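Local structure of p1 (Rice yellow mottle virus, 6TY2) at residues V32-R36 and D37-I41. The protein acts as a viral suppressor of RNA silencing and probably binds RNA, with this chain forming its C-terminal zinc-binding part. Numbering follows the deposited sequence.
With ZN (zinc ion), chain C.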
loop_
_atom_site.group_PDB
_atom_site.type_symbol
_atom_site.label_atom_id
_atom_site.label_comp_id
_atom_site.label_asym_id
_atom_site.label_seq_id
_atom_site.Cartn_x
_atom_site.Cartn_y
_atom_site.Cartn_z
ATOM N N VAL A 32 1.716 10.380 6.415
ATOM C CA VAL A 32 0.817 11.521 6.322
ATOM C C VAL A 32 -0.569 11.049 6.679
ATOM O O VAL A 32 -0.931 9.907 6.400
ATOM C CB VAL A 32 0.858 12.150 4.910
ATOM C CG1 VAL A 32 0.545 11.130 3.897
ATOM C CG2 VAL A 32 -0.095 13.320 4.778
ATOM N N TYR A 33 -1.337 11.917 7.323
ATOM C CA TYR A 33 -2.630 11.530 7.853
ATOM C C TYR A 33 -3.734 11.482 6.777
ATOM O O TYR A 33 -3.706 12.216 5.801
ATOM C CB TYR A 33 -3.022 12.486 8.969
ATOM C CG TYR A 33 -2.218 12.358 10.255
ATOM C CD1 TYR A 33 -2.205 11.171 10.976
ATOM C CD2 TYR A 33 -1.521 13.440 10.768
ATOM C CE1 TYR A 33 -1.497 11.061 12.166
ATOM C CE2 TYR A 33 -0.811 13.349 11.963
ATOM C CZ TYR A 33 -0.806 12.158 12.659
ATOM O OH TYR A 33 -0.101 12.057 13.840
ATOM N N LEU A 34 -4.706 10.604 6.971
ATOM C CA LEU A 34 -5.800 10.452 6.014
ATOM C C LEU A 34 -6.998 11.368 6.300
ATOM O O LEU A 34 -7.320 11.661 7.458
ATOM C CB LEU A 34 -6.288 9.004 5.998
ATOM C CG LEU A 34 -5.506 7.878 5.333
ATOM C CD1 LEU A 34 -4.113 7.726 5.911
ATOM C CD2 LEU A 34 -6.286 6.597 5.524
ATOM N N SER A 35 -7.667 11.794 5.234
ATOM C CA SER A 35 -8.994 12.396 5.342
ATOM C C SER A 35 -9.783 11.945 4.135
ATOM O O SER A 35 -9.235 11.288 3.258
ATOM C CB SER A 35 -8.927 13.921 5.390
ATOM O OG SER A 35 -8.435 14.428 4.164
ATOM N N ARG A 36 -11.060 12.306 4.075
ATOM C CA ARG A 36 -11.873 11.991 2.913
ATOM C C ARG A 36 -11.287 12.596 1.650
ATOM O O ARG A 36 -11.498 12.086 0.559
ATOM C CB ARG A 36 -13.313 12.483 3.106
ATOM C CG ARG A 36 -14.073 11.752 4.199
ATOM C CD ARG A 36 -15.516 12.236 4.314
ATOM N NE ARG A 36 -16.180 11.680 5.494
ATOM C CZ ARG A 36 -17.474 11.827 5.764
ATOM N NH1 ARG A 36 -18.254 12.513 4.938
ATOM N NH2 ARG A 36 -17.990 11.286 6.860
ATOM N N ASP A 37 -10.544 13.680 1.789
ATOM C CA ASP A 37 -10.027 14.367 0.611
ATOM C C ASP A 37 -8.627 13.910 0.173
ATOM O O ASP A 37 -8.104 14.396 -0.829
ATOM C CB ASP A 37 -10.054 15.870 0.862
ATOM C CG ASP A 37 -11.455 16.367 1.197
ATOM O OD1 ASP A 37 -12.414 16.075 0.431
ATOM O OD2 ASP A 37 -11.592 17.022 2.246
ATOM N N ALA A 38 -8.041 12.969 0.909
ATOM C CA ALA A 38 -6.832 12.282 0.465
ATOM C C ALA A 38 -6.674 11.033 1.310
ATOM O O ALA A 38 -6.272 11.104 2.465
ATOM C CB ALA A 38 -5.595 13.183 0.573
ATOM N N CYS A 39 -6.990 9.890 0.712
ATOM C CA CYS A 39 -7.113 8.627 1.433
ATOM C C CYS A 39 -6.473 7.466 0.661
ATOM O O CYS A 39 -6.593 7.401 -0.558
ATOM C CB CYS A 39 -8.595 8.367 1.686
ATOM S SG CYS A 39 -9.045 6.769 2.254
ATOM N N ASP A 40 -5.790 6.554 1.343
ATOM C CA ASP A 40 -5.111 5.492 0.603
ATOM C C ASP A 40 -5.712 4.117 0.882
ATOM O O ASP A 40 -5.065 3.100 0.680
ATOM C CB ASP A 40 -3.601 5.491 0.895
ATOM C CG ASP A 40 -3.267 5.287 2.368
ATOM O OD1 ASP A 40 -4.196 5.141 3.177
ATOM O OD2 ASP A 40 -2.062 5.266 2.724
ATOM N N ILE A 41 -6.960 4.094 1.328
ATOM C CA ILE A 41 -7.682 2.836 1.532
ATOM C C ILE A 41 -8.518 2.523 0.294
ATOM O O ILE A 41 -9.514 3.180 0.042
ATOM C CB ILE A 41 -8.584 2.907 2.765
ATOM C CG1 ILE A 41 -7.797 3.421 3.972
ATOM C CG2 ILE A 41 -9.217 1.551 3.050
ATOM C CD1 ILE A 41 -8.657 3.612 5.211
HETATM ZN ZN ZN C . -11.153 7.074 3.128
HETATM O O HOH W 1 -4.540 12.960 3.513
#
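Ser35 and Ala38 face each other as an antiparallel hydrogen-bonded pair, joined by a type I beta turn that runs from one to the other. Ser35 N donates to Ala38 O at 3.2 Å. Ala38 N returns a bond to Ser35 O at 3.1 Å. Ser35 OG adds a third, more bent bond by accepting Asp37 N at 3.3 Å. Its chi1 of 65° sets the hydroxyl between the backbone N and the carbonyl carbon. This torsion brings OG to Asp37 N, the bond of an ST turn. A water donates to both Tyr33 O and Ala38 O, which links the two arms just beyond the bridge.

Just before the turn, Leu34 lies across the side chains of Asp40 and Ile41, which follow it, roughly at right angles to each. Its CD2 methyl touches Asp40 OD1 at 3.5 Å and Ile41 CD1 at 3.8 Å. The Asp40 carboxylate also forms a salt bridge with Arg11 of helix 3-24. Leu34 also touches His8 and Arg11 of that helix, and Leu54 of the C-terminal loop.

Cys39 SG is anti to its own backbone N (chi1 168°) and binds zinc at 2.3 Å. Ile41 N donates to the same sulfur at 3.5 Å, almost straight (166°). This bond probably stabilises negative charge on the thiolate. His8, His44 and Cys48 complete the site. The residue straight after the turn thus supplies one cysteine ligand of a His-Cys-His-Cys zinc finger, in which zinc joins the long helix to the C-terminal loops.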